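Local coordinates for acyl-CoA dehydrogenase (Geobacillus kaustophilus, PDB 2PG0), which probably uses bound FAD to introduce a double bond at the alpha-beta position of acyl chains, as other members of the acyl-CoA dehydrogenase family do, at residues N163-T176 with I187-R201. Residues are numbered along the deposited sequence; the frame is centred on the assembly and turned at random.
Sequences NGIHADLIVVACKT and ISLLVVERDTPGFTR
Arg194, just past strand 187-193, and Arg201, on the short strand 199-201, reach the backbone carbonyls of the loop Gly164-Ala167, closing one end of the antiparallel beta hairpin 169-175/187-193 in the middle, beta domain of the acyl-CoA dehydrogenase fold. Arg194 leaves the backbone with CG anti to N (chi1 178°), stays extended through chi2 and bends at chi3, bringing its guanidinium edge-on to the loop. NE meets Asp168 OD1 at 2.8 Å in a salt bridge on the anti side of the carboxylate, the two planes 62° apart, while NH2 donates to Ile165 O at 3.0 Å and more weakly to His166 O. Asp168 OD2 turns to Arg44, so the carboxylate links two arginines. Were Arg194 replaced by an alanine, Asp168 OD1 would probably lose its charged partner, and Ile165 O and His166 O the NH2 that bonds both. Arg201 lies against the first guanidinium, its NH1 over one face; its own NE and NH2 grip Gly164 O side-on, NE at 2.8 Å in the carbonyl plane, NH2 from above it. Phe199 CZ lies over one face of the Arg201 guanidinium, offset toward its rim, and Ile170 CD1 touches the same ring atom at 3.6 Å. Paired backbone bonds run from Ile170/Val192 to Cys174/Ser188. Leu169, Val171 and Leu189 touch helix 89-105, Val171 also lying near FAD-binding Ile127; on the other face Val172 CG2 meets Val192 CG2 at 3.7 Å, and Val172 touches Phe220. At the far end Thr176 OG1 and Ser188 OG share a 2.7 Å hydrogen bond.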
ATOM      1  N   ASN A 163      16.301 -30.055   5.166  1.00 12.86           N
ATOM      2  CA  ASN A 163      17.217 -31.127   5.635  1.00 13.32           C
ATOM      3  C   ASN A 163      17.032 -32.409   4.817  1.00 13.91           C
ATOM      4  O   ASN A 163      17.304 -33.517   5.301  1.00 13.97           O
ATOM      5  CB  ASN A 163      17.004 -31.450   7.131  1.00 13.44           C
ATOM      6  CG  ASN A 163      17.334 -30.285   8.065  1.00 13.53           C
ATOM      7  OD1 ASN A 163      18.055 -29.354   7.709  1.00 13.86           O
ATOM      8  ND2 ASN A 163      16.816 -30.358   9.286  1.00 14.23           N
ATOM      9  N   GLY A 164      16.578 -32.261   3.576  1.00 14.14           N
ATOM     10  CA  GLY A 164      16.244 -33.408   2.727  1.00 14.74           C
ATOM     11  C   GLY A 164      17.379 -34.374   2.420  1.00 15.32           C
ATOM     12  O   GLY A 164      17.143 -35.567   2.233  1.00 15.82           O
ATOM     13  N   ILE A 165      18.606 -33.856   2.354  1.00 15.72           N
ATOM     14  CA  ILE A 165      19.789 -34.692   2.126  1.00 16.31           C
ATOM     15  C   ILE A 165      20.370 -35.236   3.438  1.00 16.39           C
ATOM     16  O   ILE A 165      20.635 -36.434   3.543  1.00 16.43           O
ATOM     17  CB  ILE A 165      20.875 -33.959   1.284  1.00 16.26           C
ATOM     18  CG1 ILE A 165      20.305 -33.494  -0.065  1.00 17.10           C
ATOM     19  CG2 ILE A 165      22.138 -34.841   1.087  1.00 16.94           C
ATOM     20  CD1 ILE A 165      19.628 -34.593  -0.900  1.00 18.11           C
ATOM     21  N   HIS A 166      20.546 -34.368   4.436  1.00 16.33           N
ATOM     22  CA  HIS A 166      21.181 -34.777   5.697  1.00 16.74           C
ATOM     23  C   HIS A 166      20.326 -35.677   6.586  1.00 16.82           C
ATOM     24  O   HIS A 166      20.864 -36.483   7.347  1.00 16.53           O
ATOM     25  CB  HIS A 166      21.620 -33.560   6.523  1.00 16.73           C
ATOM     26  CG  HIS A 166      22.933 -32.976   6.112  1.00 17.63           C
ATOM     27  ND1 HIS A 166      23.962 -33.734   5.591  1.00 18.51           N
ATOM     28  CD2 HIS A 166      23.398 -31.704   6.176  1.00 17.22           C
ATOM     29  CE1 HIS A 166      24.995 -32.949   5.332  1.00 18.74           C
ATOM     30  NE2 HIS A 166      24.679 -31.714   5.684  1.00 17.75           N
ATOM     31  N   ALA A 167      19.001 -35.533   6.505  1.00 16.90           N
ATOM     32  CA  ALA A 167      18.105 -36.159   7.478  1.00 16.83           C
ATOM     33  C   ALA A 167      18.255 -37.679   7.559  1.00 16.87           C
ATOM     34  O   ALA A 167      18.240 -38.379   6.541  1.00 16.56           O
ATOM     35  CB  ALA A 167      16.654 -35.775   7.212  1.00 16.85           C
ATOM     36  N   ASP A 168      18.411 -38.162   8.787  1.00 17.15           N
ATOM     37  CA  ASP A 168      18.548 -39.585   9.093  1.00 17.69           C
ATOM     38  C   ASP A 168      17.240 -40.158   9.619  1.00 18.00           C
ATOM     39  O   ASP A 168      17.026 -41.378   9.589  1.00 18.59           O
ATOM     40  CB  ASP A 168      19.638 -39.773  10.148  1.00 17.45           C
ATOM     41  CG  ASP A 168      20.924 -39.068   9.784  1.00 18.00           C
ATOM     42  OD1 ASP A 168      21.604 -39.528   8.842  1.00 18.95           O
ATOM     43  OD2 ASP A 168      21.248 -38.048  10.438  1.00 19.18           O
ATOM     44  N   LEU A 169      16.391 -39.274  10.135  1.00 18.13           N
ATOM     45  CA  LEU A 169      15.064 -39.609  10.633  1.00 18.47           C
ATOM     46  C   LEU A 169      14.072 -38.656   9.981  1.00 18.21           C
ATOM     47  O   LEU A 169      14.196 -37.445  10.132  1.00 17.91           O
ATOM     48  CB  LEU A 169      14.983 -39.414  12.151  1.00 18.97           C
ATOM     49  CG  LEU A 169      15.702 -40.345  13.126  1.00 20.47           C
ATOM     50  CD1 LEU A 169      15.257 -39.986  14.536  1.00 21.31           C
ATOM     51  CD2 LEU A 169      15.402 -41.812  12.838  1.00 21.76           C
ATOM     52  N   ILE A 170      13.096 -39.189   9.259  1.00 17.95           N
ATOM     53  CA  ILE A 170      12.107 -38.327   8.613  1.00 18.13           C
ATOM     54  C   ILE A 170      10.709 -38.669   9.133  1.00 17.74           C
ATOM     55  O   ILE A 170      10.260 -39.807   9.012  1.00 17.84           O
ATOM     56  CB  ILE A 170      12.180 -38.408   7.051  1.00 18.34           C
ATOM     57  CG1 ILE A 170      13.600 -38.126   6.533  1.00 19.10           C
ATOM     58  CG2 ILE A 170      11.205 -37.423   6.409  1.00 18.21           C
ATOM     59  CD1 ILE A 170      14.504 -39.371   6.442  1.00 22.19           C
ATOM     60  N   VAL A 171      10.043 -37.690   9.743  1.00 17.48           N
ATOM     61  CA  VAL A 171       8.644 -37.854  10.145  1.00 17.72           C
ATOM     62  C   VAL A 171       7.758 -37.676   8.901  1.00 18.01           C
ATOM     63  O   VAL A 171       7.654 -36.575   8.353  1.00 17.76           O
ATOM     64  CB  VAL A 171       8.245 -36.879  11.271  1.00 17.75           C
ATOM     65  CG1 VAL A 171       6.759 -37.031  11.617  1.00 18.10           C
ATOM     66  CG2 VAL A 171       9.123 -37.097  12.522  1.00 17.68           C
ATOM     67  N   VAL A 172       7.141 -38.770   8.454  1.00 18.38           N
ATOM     68  CA  VAL A 172       6.389 -38.780   7.191  1.00 18.96           C
ATOM     69  C   VAL A 172       4.873 -38.863   7.413  1.00 19.60           C
ATOM     70  O   VAL A 172       4.385 -39.777   8.081  1.00 19.18           O
ATOM     71  CB  VAL A 172       6.863 -39.924   6.247  1.00 18.83           C
ATOM     72  CG1 VAL A 172       6.089 -39.907   4.923  1.00 19.16           C
ATOM     73  CG2 VAL A 172       8.367 -39.812   5.982  1.00 18.81           C
ATOM     74  N   ALA A 173       4.141 -37.902   6.847  1.00 20.45           N
ATOM     75  CA  ALA A 173       2.676 -37.935   6.872  1.00 21.58           C
ATOM     76  C   ALA A 173       2.191 -38.771   5.693  1.00 22.32           C
ATOM     77  O   ALA A 173       2.510 -38.479   4.543  1.00 22.02           O
ATOM     78  CB  ALA A 173       2.092 -36.519   6.816  1.00 21.29           C
ATOM     79  N   CYS A 174       1.438 -39.826   5.984  1.00 23.82           N
ATOM     80  CA  CYS A 174       0.980 -40.739   4.938  1.00 25.32           C
ATOM     81  C   CYS A 174      -0.428 -41.239   5.224  1.00 25.70           C
ATOM     82  O   CYS A 174      -0.908 -41.146   6.350  1.00 25.72           O
ATOM     83  CB  CYS A 174       1.940 -41.918   4.809  1.00 25.69           C
ATOM     84  SG  CYS A 174       2.305 -42.678   6.386  1.00 28.93           S
ATOM     85  N   LYS A 175      -1.095 -41.754   4.195  1.00 26.39           N
ATOM     86  CA  LYS A 175      -2.435 -42.289   4.376  1.00 27.41           C
ATOM     87  C   LYS A 175      -2.386 -43.791   4.643  1.00 27.86           C
ATOM     88  O   LYS A 175      -2.113 -44.587   3.744  1.00 27.63           O
ATOM     89  CB  LYS A 175      -3.334 -41.949   3.181  1.00 27.54           C
ATOM     90  CG  LYS A 175      -3.695 -40.464   3.089  1.00 28.22           C
ATOM     91  CD  LYS A 175      -5.078 -40.262   2.478  1.00 30.15           C
ATOM     92  CE  LYS A 175      -5.409 -38.782   2.286  1.00 30.67           C
ATOM     93  NZ  LYS A 175      -5.462 -38.049   3.576  1.00 31.82           N
ATOM     94  N   THR A 176      -2.615 -44.159   5.901  1.00 28.88           N
ATOM     95  CA  THR A 176      -2.739 -45.565   6.293  1.00 30.16           C
ATOM     96  C   THR A 176      -4.126 -46.125   5.942  1.00 31.29           C
ATOM     97  O   THR A 176      -4.311 -47.341   5.845  1.00 31.45           O
ATOM     98  CB  THR A 176      -2.446 -45.771   7.791  1.00 29.93           C
ATOM     99  OG1 THR A 176      -3.082 -44.738   8.555  1.00 29.24           O
ATOM    100  CG2 THR A 176      -0.942 -45.743   8.047  1.00 29.91           C
ATOM    101  N   ILE A 187      -4.904 -40.264   7.952  1.00 26.36           N
ATOM    102  CA  ILE A 187      -3.502 -39.837   8.002  1.00 25.30           C
ATOM    103  C   ILE A 187      -2.804 -40.283   9.290  1.00 24.63           C
ATOM    104  O   ILE A 187      -3.362 -40.192  10.385  1.00 24.44           O
ATOM    105  CB  ILE A 187      -3.345 -38.300   7.815  1.00 25.24           C
ATOM    106  CG1 ILE A 187      -3.900 -37.855   6.459  1.00 25.22           C
ATOM    107  CG2 ILE A 187      -1.875 -37.880   7.941  1.00 24.82           C
ATOM    108  CD1 ILE A 187      -3.982 -36.331   6.282  1.00 25.38           C
ATOM    109  N   SER A 188      -1.572 -40.759   9.131  1.00 23.97           N
ATOM    110  CA  SER A 188      -0.734 -41.191  10.237  1.00 23.32           C
ATOM    111  C   SER A 188       0.665 -40.631  10.074  1.00 22.73           C
ATOM    112  O   SER A 188       1.073 -40.288   8.964  1.00 22.57           O
ATOM    113  CB  SER A 188      -0.659 -42.715  10.273  1.00 23.51           C
ATOM    114  OG  SER A 188      -1.941 -43.275  10.491  1.00 24.58           O
ATOM    115  N   LEU A 189       1.397 -40.543  11.179  1.00 22.16           N
ATOM    116  CA  LEU A 189       2.804 -40.156  11.133  1.00 21.90           C
ATOM    117  C   LEU A 189       3.685 -41.386  11.299  1.00 21.88           C
ATOM    118  O   LEU A 189       3.508 -42.167  12.225  1.00 21.91           O
ATOM    119  CB  LEU A 189       3.129 -39.086  12.185  1.00 21.52           C
ATOM    120  CG  LEU A 189       2.327 -37.779  12.106  1.00 21.33           C
ATOM    121  CD1 LEU A 189       2.833 -36.771  13.131  1.00 21.14           C
ATOM    122  CD2 LEU A 189       2.339 -37.183  10.693  1.00 21.13           C
ATOM    123  N   LEU A 190       4.622 -41.553  10.375  1.00 21.67           N
ATOM    124  CA  LEU A 190       5.509 -42.704  10.364  1.00 22.21           C
ATOM    125  C   LEU A 190       6.957 -42.225  10.252  1.00 22.19           C
ATOM    126  O   LEU A 190       7.294 -41.452   9.356  1.00 21.94           O
ATOM    127  CB  LEU A 190       5.129 -43.619   9.194  1.00 21.98           C
ATOM    128  CG  LEU A 190       5.814 -44.968   8.968  1.00 23.46           C
ATOM    129  CD1 LEU A 190       5.582 -45.922  10.136  1.00 23.83           C
ATOM    130  CD2 LEU A 190       5.297 -45.580   7.682  1.00 22.95           C
ATOM    131  N   VAL A 191       7.806 -42.667  11.175  1.00 22.14           N
ATOM    132  CA  VAL A 191       9.224 -42.297  11.140  1.00 22.36           C
ATOM    133  C   VAL A 191       9.971 -43.175  10.135  1.00 22.46           C
ATOM    134  O   VAL A 191       9.961 -44.408  10.245  1.00 22.50           O
ATOM    135  CB  VAL A 191       9.881 -42.391  12.549  1.00 22.48           C
ATOM    136  CG1 VAL A 191      11.378 -42.099  12.472  1.00 22.92           C
ATOM    137  CG2 VAL A 191       9.191 -41.449  13.525  1.00 22.91           C
ATOM    138  N   VAL A 192      10.608 -42.545   9.153  1.00 22.16           N
ATOM    139  CA  VAL A 192      11.386 -43.281   8.159  1.00 22.48           C
ATOM    140  C   VAL A 192      12.869 -43.031   8.393  1.00 22.89           C
ATOM    141  O   VAL A 192      13.322 -41.887   8.426  1.00 22.71           O
ATOM    142  CB  VAL A 192      10.980 -42.926   6.708  1.00 22.20           C
ATOM    143  CG1 VAL A 192      11.874 -43.648   5.693  1.00 22.23           C
ATOM    144  CG2 VAL A 192       9.517 -43.290   6.466  1.00 22.39           C
ATOM    145  N   GLU A 193      13.620 -44.114   8.560  1.00 23.30           N
ATOM    146  CA  GLU A 193      15.043 -44.019   8.867  1.00 24.12           C
ATOM    147  C   GLU A 193      15.887 -44.082   7.598  1.00 23.91           C
ATOM    148  O   GLU A 193      15.460 -44.634   6.587  1.00 23.89           O
ATOM    149  CB  GLU A 193      15.441 -45.124   9.853  1.00 23.99           C
ATOM    150  CG  GLU A 193      14.758 -44.999  11.203  1.00 24.97           C
ATOM    151  CD  GLU A 193      15.104 -46.126  12.158  1.00 26.40           C
ATOM    152  OE1 GLU A 193      14.768 -47.290  11.852  1.00 29.19           O
ATOM    153  OE2 GLU A 193      15.701 -45.841  13.224  1.00 28.75           O
ATOM    154  N   ARG A 194      17.084 -43.500   7.654  1.00 24.28           N
ATOM    155  CA  ARG A 194      18.043 -43.575   6.554  1.00 24.35           C
ATOM    156  C   ARG A 194      18.267 -45.041   6.153  1.00 24.74           C
ATOM    157  O   ARG A 194      18.190 -45.929   6.998  1.00 24.76           O
ATOM    158  CB  ARG A 194      19.369 -42.913   6.958  1.00 24.41           C
ATOM    159  CG  ARG A 194      20.474 -42.985   5.898  1.00 23.93           C
ATOM    160  CD  ARG A 194      21.741 -42.234   6.318  1.00 23.64           C
ATOM    161  NE  ARG A 194      21.546 -40.783   6.367  1.00 21.52           N
ATOM    162  CZ  ARG A 194      21.533 -39.972   5.309  1.00 20.81           C
ATOM    163  NH1 ARG A 194      21.698 -40.453   4.082  1.00 20.60           N
ATOM    164  NH2 ARG A 194      21.351 -38.666   5.476  1.00 20.24           N
ATOM    165  N   ASP A 195      18.511 -45.278   4.864  1.00 25.32           N
ATOM    166  CA  ASP A 195      18.806 -46.620   4.317  1.00 26.04           C
ATOM    167  C   ASP A 195      17.633 -47.616   4.364  1.00 25.99           C
ATOM    168  O   ASP A 195      17.824 -48.827   4.190  1.00 26.45           O
ATOM    169  CB  ASP A 195      20.084 -47.222   4.936  1.00 26.50           C
ATOM    170  CG  ASP A 195      21.337 -46.412   4.614  1.00 28.03           C
ATOM    171  OD1 ASP A 195      21.423 -45.815   3.512  1.00 30.25           O
ATOM    172  OD2 ASP A 195      22.246 -46.370   5.467  1.00 29.86           O
ATOM    173  N   THR A 196      16.424 -47.098   4.582  1.00 25.57           N
ATOM    174  CA  THR A 196      15.195 -47.874   4.422  1.00 25.20           C
ATOM    175  C   THR A 196      15.118 -48.362   2.976  1.00 24.70           C
ATOM    176  O   THR A 196      15.298 -47.566   2.051  1.00 24.57           O
ATOM    177  CB  THR A 196      13.952 -47.010   4.749  1.00 25.16           C
ATOM    178  OG1 THR A 196      13.984 -46.642   6.129  1.00 25.18           O
ATOM    179  CG2 THR A 196      12.646 -47.766   4.464  1.00 25.22           C
ATOM    180  N   PRO A 197      14.885 -49.679   2.770  1.00 24.48           N
ATOM    181  CA  PRO A 197      14.734 -50.165   1.398  1.00 23.97           C
ATOM    182  C   PRO A 197      13.539 -49.483   0.726  1.00 23.15           C
ATOM    183  O   PRO A 197      12.487 -49.357   1.350  1.00 23.21           O
ATOM    184  CB  PRO A 197      14.459 -51.666   1.582  1.00 23.95           C
ATOM    185  CG  PRO A 197      14.991 -51.993   2.944  1.00 24.57           C
ATOM    186  CD  PRO A 197      14.750 -50.765   3.760  1.00 24.44           C
ATOM    187  N   GLY A 198      13.725 -49.017  -0.507  1.00 22.50           N
ATOM    188  CA  GLY A 198      12.657 -48.343  -1.265  1.00 21.95           C
ATOM    189  C   GLY A 198      12.567 -46.832  -1.075  1.00 21.36           C
ATOM    190  O   GLY A 198      11.768 -46.162  -1.742  1.00 21.35           O
ATOM    191  N   PHE A 199      13.384 -46.305  -0.165  1.00 20.29           N
ATOM    192  CA  PHE A 199      13.423 -44.882   0.158  1.00 19.57           C
ATOM    193  C   PHE A 199      14.631 -44.254  -0.521  1.00 19.29           C
ATOM    194  O   PHE A 199      15.773 -44.634  -0.251  1.00 18.97           O
ATOM    195  CB  PHE A 199      13.470 -44.705   1.687  1.00 19.53           C
ATOM    196  CG  PHE A 199      13.829 -43.309   2.156  1.00 19.84           C
ATOM    197  CD1 PHE A 199      13.228 -42.179   1.600  1.00 19.38           C
ATOM    198  CD2 PHE A 199      14.743 -43.134   3.197  1.00 19.13           C
ATOM    199  CE1 PHE A 199      13.560 -40.891   2.055  1.00 19.70           C
ATOM    200  CE2 PHE A 199      15.072 -41.856   3.662  1.00 19.89           C
ATOM    201  CZ  PHE A 199      14.483 -40.735   3.081  1.00 19.76           C
ATOM    202  N   THR A 200      14.373 -43.317  -1.429  1.00 18.80           N
ATOM    203  CA  THR A 200      15.441 -42.584  -2.096  1.00 18.76           C
ATOM    204  C   THR A 200      15.197 -41.080  -2.000  1.00 19.05           C
ATOM    205  O   THR A 200      14.128 -40.635  -1.573  1.00 18.33           O
ATOM    206  CB  THR A 200      15.612 -42.992  -3.582  1.00 19.03           C
ATOM    207  OG1 THR A 200      14.404 -42.711  -4.302  1.00 19.03           O
ATOM    208  CG2 THR A 200      15.964 -44.476  -3.706  1.00 19.10           C
ATOM    209  N   ARG A 201      16.202 -40.308  -2.398  1.00 19.49           N
ATOM    210  CA  ARG A 201      16.132 -38.860  -2.309  1.00 20.45           C
ATOM    211  C   ARG A 201      16.509 -38.248  -3.655  1.00 20.38           C
ATOM    212  O   ARG A 201      17.289 -38.826  -4.421  1.00 20.33           O
ATOM    213  CB  ARG A 201      17.046 -38.368  -1.177  1.00 20.94           C
ATOM    214  CG  ARG A 201      16.818 -39.132   0.135  1.00 22.28           C
ATOM    215  CD  ARG A 201      18.044 -39.185   1.026  1.00 26.53           C
ATOM    216  NE  ARG A 201      17.880 -38.279   2.147  1.00 29.43           N
ATOM    217  CZ  ARG A 201      17.841 -38.632   3.430  1.00 26.93           C
ATOM    218  NH1 ARG A 201      17.993 -39.897   3.824  1.00 26.47           N
ATOM    219  NH2 ARG A 201      17.668 -37.684   4.328  1.00 25.80           N
TER
HETATM  220  O   HOH W   1      21.620 -38.325   1.975  1.00 21.94           O